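Local coordinates for protein lipoteichoic acid primase (Listeria monocytogenes, PDB 4UOP) that is, by name and family, a magnesium-bound lipoteichoic acid primase whose extracellular catalytic domain has the sulfatase-type fold, at residues B[222-236]-B[246-259]. Numbering follows the deposited sequence.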
ATOM      1  N   SER B 222     -15.277  17.023   7.778  1.00 19.73           N
ATOM      2  CA  SER B 222     -15.255  18.326   7.123  1.00 20.25           C
ATOM      3  C   SER B 222     -13.839  18.831   6.823  1.00 21.23           C
ATOM      4  O   SER B 222     -13.645  19.642   5.962  1.00 20.86           O
ATOM      5  CB  SER B 222     -16.056  19.365   7.896  1.00 19.63           C
ATOM      6  OG  SER B 222     -17.403  19.065   7.864  1.00 20.80           O
ATOM      7  N   SER B 223     -12.887  18.387   7.617  1.00 19.56           N
ATOM      8  CA  SER B 223     -11.497  18.751   7.396  1.00 19.26           C
ATOM      9  C   SER B 223     -10.724  17.734   6.523  1.00 19.01           C
ATOM     10  O   SER B 223      -9.479  17.710   6.531  1.00 19.75           O
ATOM     11  CB  SER B 223     -10.798  19.032   8.730  1.00 19.31           C
ATOM     12  OG  SER B 223     -11.020  17.968   9.659  1.00 19.60           O
ATOM     13  N   HIS B 224     -11.442  16.929   5.740  1.00 18.86           N
ATOM     14  CA  HIS B 224     -10.818  16.065   4.723  1.00 19.72           C
ATOM     15  C   HIS B 224     -10.365  16.958   3.561  1.00 21.35           C
ATOM     16  O   HIS B 224     -11.023  17.968   3.260  1.00 20.66           O
ATOM     17  CB  HIS B 224     -11.824  15.040   4.187  1.00 19.97           C
ATOM     18  CG  HIS B 224     -11.201  13.826   3.563  1.00 21.62           C
ATOM     19  ND1 HIS B 224     -10.661  13.821   2.294  1.00 22.81           N
ATOM     20  CD2 HIS B 224     -11.030  12.572   4.046  1.00 23.45           C
ATOM     21  CE1 HIS B 224     -10.203  12.610   2.014  1.00 22.80           C
ATOM     22  NE2 HIS B 224     -10.414  11.833   3.062  1.00 23.75           N
ATOM     23  N   MET B 225      -9.280  16.568   2.904  1.00 21.47           N
ATOM     24  CA  MET B 225      -8.800  17.251   1.691  1.00 24.08           C
ATOM     25  C   MET B 225      -9.884  17.111   0.617  1.00 24.62           C
ATOM     26  O   MET B 225     -10.574  16.087   0.579  1.00 23.65           O
ATOM     27  CB  MET B 225      -7.483  16.609   1.255  1.00 26.05           C
ATOM     28  CG  MET B 225      -6.657  17.349   0.211  1.00 28.86           C
ATOM     29  SD  MET B 225      -5.253  16.391  -0.418  1.00 33.53           S
ATOM     30  CE  MET B 225      -4.047  16.549   0.879  1.00 34.60           C
ATOM     31  N   PRO B 226     -10.088  18.148  -0.223  1.00 24.75           N
ATOM     32  CA  PRO B 226      -9.352  19.403  -0.392  1.00 25.19           C
ATOM     33  C   PRO B 226      -9.689  20.549   0.569  1.00 25.53           C
ATOM     34  O   PRO B 226      -9.390  21.687   0.250  1.00 25.64           O
ATOM     35  CB  PRO B 226      -9.730  19.812  -1.826  1.00 26.15           C
ATOM     36  CG  PRO B 226     -11.138  19.357  -1.954  1.00 26.23           C
ATOM     37  CD  PRO B 226     -11.192  18.043  -1.196  1.00 25.90           C
ATOM     38  N   PHE B 227     -10.300  20.283   1.718  1.00 24.69           N
ATOM     39  CA  PHE B 227     -10.479  21.332   2.744  1.00 25.45           C
ATOM     40  C   PHE B 227     -11.403  22.462   2.279  1.00 28.08           C
ATOM     41  O   PHE B 227     -11.214  23.614   2.669  1.00 29.71           O
ATOM     42  CB  PHE B 227      -9.121  21.907   3.194  1.00 23.67           C
ATOM     43  CG  PHE B 227      -8.050  20.868   3.351  1.00 22.45           C
ATOM     44  CD1 PHE B 227      -8.218  19.835   4.245  1.00 22.57           C
ATOM     45  CD2 PHE B 227      -6.891  20.915   2.606  1.00 22.22           C
ATOM     46  CE1 PHE B 227      -7.257  18.858   4.386  1.00 21.18           C
ATOM     47  CE2 PHE B 227      -5.911  19.932   2.747  1.00 22.44           C
ATOM     48  CZ  PHE B 227      -6.101  18.899   3.641  1.00 21.37           C
ATOM     49  N   ASP B 228     -12.396  22.112   1.461  1.00 30.80           N
ATOM     50  CA  ASP B 228     -13.338  23.091   0.903  1.00 34.63           C
ATOM     51  C   ASP B 228     -14.428  23.426   1.906  1.00 31.87           C
ATOM     52  O   ASP B 228     -15.286  22.599   2.181  1.00 35.65           O
ATOM     53  CB  ASP B 228     -13.966  22.543  -0.384  1.00 38.09           C
ATOM     54  CG  ASP B 228     -14.912  23.534  -1.045  1.00 44.08           C
ATOM     55  OD1 ASP B 228     -14.745  24.761  -0.859  1.00 45.64           O
ATOM     56  OD2 ASP B 228     -15.823  23.078  -1.770  1.00 49.08           O
ATOM     57  N   ILE B 229     -14.363  24.629   2.465  1.00 28.50           N
ATOM     58  CA  ILE B 229     -15.351  25.109   3.409  1.00 27.72           C
ATOM     59  C   ILE B 229     -16.174  26.233   2.750  1.00 26.79           C
ATOM     60  O   ILE B 229     -15.602  27.122   2.128  1.00 26.80           O
ATOM     61  CB  ILE B 229     -14.639  25.676   4.645  1.00 26.97           C
ATOM     62  CG1 ILE B 229     -13.816  24.579   5.353  1.00 27.58           C
ATOM     63  CG2 ILE B 229     -15.607  26.341   5.594  1.00 27.93           C
ATOM     64  CD1 ILE B 229     -14.640  23.430   5.905  1.00 26.97           C
ATOM     65  N   PRO B 230     -17.510  26.192   2.876  1.00 27.39           N
ATOM     66  CA  PRO B 230     -18.309  27.275   2.277  1.00 26.93           C
ATOM     67  C   PRO B 230     -17.853  28.636   2.775  1.00 27.87           C
ATOM     68  O   PRO B 230     -17.426  28.766   3.925  1.00 23.98           O
ATOM     69  CB  PRO B 230     -19.720  26.974   2.773  1.00 27.59           C
ATOM     70  CG  PRO B 230     -19.751  25.495   2.933  1.00 28.83           C
ATOM     71  CD  PRO B 230     -18.360  25.094   3.363  1.00 27.96           C
ATOM     72  N   LYS B 231     -17.917  29.639   1.906  1.00 28.41           N
ATOM     73  CA  LYS B 231     -17.387  30.960   2.230  1.00 31.06           C
ATOM     74  C   LYS B 231     -17.940  31.550   3.516  1.00 30.20           C
ATOM     75  O   LYS B 231     -17.197  32.154   4.286  1.00 29.85           O
ATOM     76  CB  LYS B 231     -17.605  31.927   1.055  1.00 35.04           C
ATOM     77  CG  LYS B 231     -16.496  31.823   0.024  1.00 40.19           C
ATOM     78  CD  LYS B 231     -16.720  32.726  -1.183  1.00 46.43           C
ATOM     79  CE  LYS B 231     -15.392  33.234  -1.735  1.00 48.63           C
ATOM     80  NZ  LYS B 231     -14.354  32.180  -1.872  1.00 51.21           N
ATOM     81  N   ASP B 232     -19.231  31.364   3.771  1.00 29.83           N
ATOM     82  CA  ASP B 232     -19.855  31.943   4.961  1.00 33.11           C
ATOM     83  C   ASP B 232     -19.426  31.238   6.254  1.00 32.26           C
ATOM     84  O   ASP B 232     -19.691  31.740   7.340  1.00 32.94           O
ATOM     85  CB  ASP B 232     -21.391  31.953   4.847  1.00 34.70           C
ATOM     86  CG  ASP B 232     -22.006  30.552   4.911  1.00 37.78           C
ATOM     87  OD1 ASP B 232     -21.732  29.727   4.001  1.00 36.57           O
ATOM     88  OD2 ASP B 232     -22.784  30.283   5.860  1.00 39.62           O
ATOM     89  N   LYS B 233     -18.778  30.082   6.124  1.00 30.73           N
ATOM     90  CA  LYS B 233     -18.282  29.313   7.279  1.00 30.90           C
ATOM     91  C   LYS B 233     -16.770  29.501   7.521  1.00 31.55           C
ATOM     92  O   LYS B 233     -16.226  28.937   8.471  1.00 32.13           O
ATOM     93  CB  LYS B 233     -18.582  27.827   7.073  1.00 30.88           C
ATOM     94  CG  LYS B 233     -20.061  27.477   6.940  1.00 33.99           C
ATOM     95  CD  LYS B 233     -20.823  27.658   8.242  1.00 37.86           C
ATOM     96  CE  LYS B 233     -22.315  27.343   8.108  1.00 38.85           C
ATOM     97  NZ  LYS B 233     -22.567  26.049   7.410  1.00 40.82           N
ATOM     98  N   GLN B 234     -16.096  30.266   6.662  1.00 30.50           N
ATOM     99  CA  GLN B 234     -14.670  30.571   6.826  1.00 30.52           C
ATOM    100  C   GLN B 234     -14.501  31.751   7.768  1.00 32.23           C
ATOM    101  O   GLN B 234     -14.952  32.863   7.479  1.00 32.71           O
ATOM    102  CB  GLN B 234     -14.023  30.880   5.484  1.00 30.46           C
ATOM    103  CG  GLN B 234     -14.000  29.688   4.543  1.00 31.09           C
ATOM    104  CD  GLN B 234     -13.374  30.009   3.209  1.00 33.67           C
ATOM    105  OE1 GLN B 234     -12.558  30.926   3.096  1.00 34.99           O
ATOM    106  NE2 GLN B 234     -13.749  29.261   2.188  1.00 34.20           N
ATOM    107  N   GLU B 235     -13.861  31.514   8.905  1.00 30.66           N
ATOM    108  CA  GLU B 235     -13.779  32.534   9.947  1.00 32.40           C
ATOM    109  C   GLU B 235     -12.385  33.088  10.177  1.00 29.78           C
ATOM    110  O   GLU B 235     -12.219  34.025  10.959  1.00 31.65           O
ATOM    111  CB  GLU B 235     -14.351  31.982  11.257  1.00 36.16           C
ATOM    112  CG  GLU B 235     -15.859  31.810  11.222  1.00 40.56           C
ATOM    113  CD  GLU B 235     -16.433  31.316  12.537  1.00 44.20           C
ATOM    114  OE1 GLU B 235     -15.691  31.233  13.543  1.00 47.20           O
ATOM    115  OE2 GLU B 235     -17.644  31.005  12.559  1.00 53.58           O
ATOM    116  N   ILE B 236     -11.386  32.528   9.510  1.00 27.41           N
ATOM    117  CA  ILE B 236     -10.024  33.030   9.617  1.00 27.67           C
ATOM    118  C   ILE B 236      -9.753  33.999   8.466  1.00 28.63           C
ATOM    119  O   ILE B 236      -9.919  33.642   7.302  1.00 27.58           O
ATOM    120  CB  ILE B 236      -9.005  31.870   9.581  1.00 26.97           C
ATOM    121  CG1 ILE B 236      -9.331  30.831  10.665  1.00 26.14           C
ATOM    122  CG2 ILE B 236      -7.580  32.379   9.742  1.00 26.59           C
ATOM    123  CD1 ILE B 236      -9.386  31.380  12.074  1.00 26.36           C
ATOM    124  N   GLU B 246      -3.260  25.462  -0.308  1.00 29.33           N
ATOM    125  CA  GLU B 246      -3.667  24.254   0.403  1.00 30.09           C
ATOM    126  C   GLU B 246      -3.624  24.449   1.912  1.00 26.57           C
ATOM    127  O   GLU B 246      -4.575  24.084   2.598  1.00 26.04           O
ATOM    128  CB  GLU B 246      -2.795  23.051   0.017  1.00 32.41           C
ATOM    129  CG  GLU B 246      -3.038  21.816   0.878  1.00 36.80           C
ATOM    130  CD  GLU B 246      -2.282  20.592   0.396  1.00 40.03           C
ATOM    131  OE1 GLU B 246      -1.038  20.549   0.538  1.00 42.13           O
ATOM    132  OE2 GLU B 246      -2.941  19.660  -0.109  1.00 45.64           O
ATOM    133  N   LEU B 247      -2.533  25.004   2.428  1.00 23.31           N
ATOM    134  CA  LEU B 247      -2.395  25.203   3.869  1.00 23.11           C
ATOM    135  C   LEU B 247      -3.415  26.193   4.402  1.00 22.72           C
ATOM    136  O   LEU B 247      -3.953  26.019   5.501  1.00 19.73           O
ATOM    137  CB  LEU B 247      -0.973  25.624   4.273  1.00 23.76           C
ATOM    138  CG  LEU B 247      -0.736  25.792   5.785  1.00 24.80           C
ATOM    139  CD1 LEU B 247      -0.956  24.477   6.518  1.00 25.75           C
ATOM    140  CD2 LEU B 247       0.658  26.319   6.092  1.00 26.18           C
ATOM    141  N   GLY B 248      -3.697  27.235   3.623  1.00 22.19           N
ATOM    142  CA  GLY B 248      -4.721  28.190   4.026  1.00 21.32           C
ATOM    143  C   GLY B 248      -6.082  27.542   4.122  1.00 20.24           C
ATOM    144  O   GLY B 248      -6.796  27.716   5.114  1.00 20.66           O
ATOM    145  N   ASN B 249      -6.440  26.758   3.115  1.00 19.52           N
ATOM    146  CA  ASN B 249      -7.708  26.055   3.123  1.00 20.62           C
ATOM    147  C   ASN B 249      -7.757  25.051   4.274  1.00 19.35           C
ATOM    148  O   ASN B 249      -8.795  24.895   4.910  1.00 18.60           O
ATOM    149  CB  ASN B 249      -7.956  25.357   1.791  1.00 21.97           C
ATOM    150  CG  ASN B 249      -8.101  26.348   0.642  1.00 25.17           C
ATOM    151  OD1 ASN B 249      -8.497  27.488   0.847  1.00 28.34           O
ATOM    152  ND2 ASN B 249      -7.769  25.916  -0.554  1.00 26.79           N
ATOM    153  N   TYR B 250      -6.624  24.416   4.538  1.00 18.87           N
ATOM    154  CA  TYR B 250      -6.489  23.470   5.646  1.00 18.51           C
ATOM    155  C   TYR B 250      -6.803  24.161   6.954  1.00 18.35           C
ATOM    156  O   TYR B 250      -7.607  23.671   7.728  1.00 17.46           O
ATOM    157  CB  TYR B 250      -5.084  22.891   5.684  1.00 18.30           C
ATOM    158  CG  TYR B 250      -4.834  21.973   6.850  1.00 19.05           C
ATOM    159  CD1 TYR B 250      -5.294  20.655   6.834  1.00 19.39           C
ATOM    160  CD2 TYR B 250      -4.150  22.416   7.958  1.00 18.60           C
ATOM    161  CE1 TYR B 250      -5.062  19.803   7.897  1.00 18.62           C
ATOM    162  CE2 TYR B 250      -3.913  21.573   9.028  1.00 18.95           C
ATOM    163  CZ  TYR B 250      -4.361  20.267   8.984  1.00 18.80           C
ATOM    164  OH  TYR B 250      -4.123  19.448  10.060  1.00 19.23           O
ATOM    165  N   PHE B 251      -6.227  25.338   7.170  1.00 19.22           N
ATOM    166  CA  PHE B 251      -6.491  26.091   8.396  1.00 19.70           C
ATOM    167  C   PHE B 251      -7.961  26.506   8.569  1.00 19.22           C
ATOM    168  O   PHE B 251      -8.489  26.461   9.683  1.00 18.05           O
ATOM    169  CB  PHE B 251      -5.598  27.331   8.491  1.00 20.59           C
ATOM    170  CG  PHE B 251      -4.169  27.060   8.896  1.00 21.40           C
ATOM    171  CD1 PHE B 251      -3.832  26.098   9.845  1.00 21.86           C
ATOM    172  CD2 PHE B 251      -3.147  27.818   8.342  1.00 22.98           C
ATOM    173  CE1 PHE B 251      -2.518  25.896  10.207  1.00 22.21           C
ATOM    174  CE2 PHE B 251      -1.830  27.608   8.693  1.00 22.51           C
ATOM    175  CZ  PHE B 251      -1.510  26.644   9.624  1.00 22.79           C
ATOM    176  N   GLU B 252      -8.635  26.921   7.493  1.00 18.69           N
ATOM    177  CA  GLU B 252     -10.068  27.234   7.577  1.00 20.68           C
ATOM    178  C   GLU B 252     -10.876  25.985   7.963  1.00 19.34           C
ATOM    179  O   GLU B 252     -11.810  26.059   8.757  1.00 18.19           O
ATOM    180  CB  GLU B 252     -10.629  27.744   6.253  1.00 22.55           C
ATOM    181  CG  GLU B 252      -9.972  28.999   5.721  1.00 24.66           C
ATOM    182  CD  GLU B 252     -10.395  30.277   6.430  1.00 27.93           C
ATOM    183  OE1 GLU B 252     -11.214  30.250   7.387  1.00 28.14           O
ATOM    184  OE2 GLU B 252      -9.895  31.334   5.987  1.00 30.64           O
ATOM    185  N   ALA B 253     -10.517  24.850   7.382  1.00 18.98           N
ATOM    186  CA  ALA B 253     -11.267  23.607   7.599  1.00 18.68           C
ATOM    187  C   ALA B 253     -11.046  23.067   8.999  1.00 18.99           C
ATOM    188  O   ALA B 253     -12.002  22.641   9.655  1.00 18.88           O
ATOM    189  CB  ALA B 253     -10.885  22.559   6.579  1.00 19.08           C
ATOM    190  N   VAL B 254      -9.805  23.091   9.457  1.00 18.11           N
ATOM    191  CA  VAL B 254      -9.494  22.652  10.822  1.00 19.26           C
ATOM    192  C   VAL B 254     -10.180  23.571  11.842  1.00 18.78           C
ATOM    193  O   VAL B 254     -10.717  23.103  12.838  1.00 18.20           O
ATOM    194  CB  VAL B 254      -7.977  22.591  11.041  1.00 20.33           C
ATOM    195  CG1 VAL B 254      -7.634  22.507  12.517  1.00 22.72           C
ATOM    196  CG2 VAL B 254      -7.401  21.407  10.268  1.00 21.22           C
ATOM    197  N   HIS B 255     -10.200  24.879  11.565  1.00 18.59           N
ATOM    198  CA  HIS B 255     -10.850  25.818  12.446  1.00 19.56           C
ATOM    199  C   HIS B 255     -12.349  25.549  12.512  1.00 18.55           C
ATOM    200  O   HIS B 255     -12.933  25.593  13.577  1.00 19.93           O
ATOM    201  CB  HIS B 255     -10.590  27.261  12.002  1.00 20.72           C
ATOM    202  CG  HIS B 255     -11.250  28.277  12.873  1.00 22.98           C
ATOM    203  ND1 HIS B 255     -10.767  28.611  14.118  1.00 24.15           N
ATOM    204  CD2 HIS B 255     -12.374  29.008  12.695  1.00 24.42           C
ATOM    205  CE1 HIS B 255     -11.551  29.532  14.654  1.00 25.55           C
ATOM    206  NE2 HIS B 255     -12.536  29.783  13.813  1.00 26.08           N
ATOM    207  N   TYR B 256     -12.969  25.290  11.363  1.00 18.52           N
ATOM    208  CA  TYR B 256     -14.373  24.933  11.325  1.00 18.47           C
ATOM    209  C   TYR B 256     -14.628  23.650  12.142  1.00 18.29           C
ATOM    210  O   TYR B 256     -15.536  23.594  12.976  1.00 18.48           O
ATOM    211  CB  TYR B 256     -14.850  24.752   9.886  1.00 19.31           C
ATOM    212  CG  TYR B 256     -16.221  24.155   9.822  1.00 20.43           C
ATOM    213  CD1 TYR B 256     -17.360  24.948  10.000  1.00 20.79           C
ATOM    214  CD2 TYR B 256     -16.398  22.769   9.654  1.00 21.24           C
ATOM    215  CE1 TYR B 256     -18.622  24.380   9.982  1.00 21.20           C
ATOM    216  CE2 TYR B 256     -17.652  22.206   9.631  1.00 21.42           C
ATOM    217  CZ  TYR B 256     -18.763  23.014   9.794  1.00 21.18           C
ATOM    218  OH  TYR B 256     -20.012  22.430   9.792  1.00 22.38           O
ATOM    219  N   ALA B 257     -13.828  22.632  11.889  1.00 17.55           N
ATOM    220  CA  ALA B 257     -13.993  21.353  12.573  1.00 16.94           C
ATOM    221  C   ALA B 257     -13.825  21.512  14.095  1.00 16.65           C
ATOM    222  O   ALA B 257     -14.602  20.954  14.870  1.00 17.38           O
ATOM    223  CB  ALA B 257     -13.016  20.335  12.013  1.00 16.68           C
ATOM    224  N   ASP B 258     -12.827  22.276  14.510  1.00 17.44           N
ATOM    225  CA  ASP B 258     -12.586  22.563  15.925  1.00 18.70           C
ATOM    226  C   ASP B 258     -13.746  23.362  16.546  1.00 19.35           C
ATOM    227  O   ASP B 258     -14.171  23.096  17.678  1.00 18.28           O
ATOM    228  CB  ASP B 258     -11.251  23.279  16.091  1.00 20.13           C
ATOM    229  CG  ASP B 258     -10.993  23.749  17.508  1.00 22.82           C
ATOM    230  OD1 ASP B 258     -11.518  24.826  17.917  1.00 23.31           O
ATOM    231  OD2 ASP B 258     -10.223  23.051  18.221  1.00 24.29           O
ATOM    232  N   LYS B 259     -14.279  24.330  15.800  1.00 19.22           N
ATOM    233  CA  LYS B 259     -15.455  25.070  16.271  1.00 19.72           C
ATOM    234  C   LYS B 259     -16.651  24.150  16.541  1.00 18.21           C
ATOM    235  O   LYS B 259     -17.303  24.256  17.580  1.00 18.49           O
ATOM    236  CB  LYS B 259     -15.853  26.129  15.252  1.00 20.95           C
ATOM    237  CG  LYS B 259     -17.050  26.970  15.663  1.00 23.88           C
ATOM    238  CD  LYS B 259     -17.176  28.144  14.709  1.00 26.90           C
ATOM    239  CE  LYS B 259     -18.373  29.026  15.019  1.00 30.81           C
ATOM    240  NZ  LYS B 259     -19.492  28.682  14.111  1.00 33.38           N
TER
HETATM  241  O   HOH W   1      -6.916  23.005  -0.767  1.00 30.29           O
HETATM  242  O   HOH W   2     -13.312  28.411   9.520  1.00 26.59           O
HETATM  243  O   HOH W   3     -22.055  23.882   9.327  1.00 30.04           O
HETATM  244  O   HOH W   4      -9.882  31.754   2.645  1.00 46.63           O
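Phe227 meets the first turns of helix 246-271 through nearly every atom of its side chain. CB lies 3.5 Å from the carbonyl O of Asn249 and touches the methyl of Ala253. CG and CD2 pass over the backbone at Tyr250, whose CB sits above the phenyl face in a CH-pi contact. CE1 and CZ carry the aromatic pair: the edge of Tyr250 is turned onto the face of Phe227, planes 85° apart, with Tyr250 CD1 3.6 Å from Phe227 CE1. CE2 meets Glu246 CG, while Met225 CA lies over the rim of the opposite face. Further along, Ile229 CG1 rests 3.5 Å from Ala253 CA.

At the end of the loop, Ile236 meets Glu252, whose chain is bent at chi2 (-76°). Glu252 OE1 accepts the Ile236 N-H at 3.1 Å on the syn side. Ile236 CD1 sits over the centre of the His255 ring in a CH-pi contact, 3.6 Å from the centroid; His255 ND1 is bonded to Ile82 O. Glu235 OE1, at the ring edge, takes a weak hydrogen bond from His255 NE2, and OE2 forms a salt bridge with Lys259 NZ at 3.3 Å.

The loop following strand 214-219 is folded back along the helix, and Ser223 OG hydrogen-bonds to the backbone O of Glu66, a magnesium ligand. Glu252 OE2 lies just 2.7 Å from Ile236 O, an approach easier to understand if the buried carboxyl carried a proton.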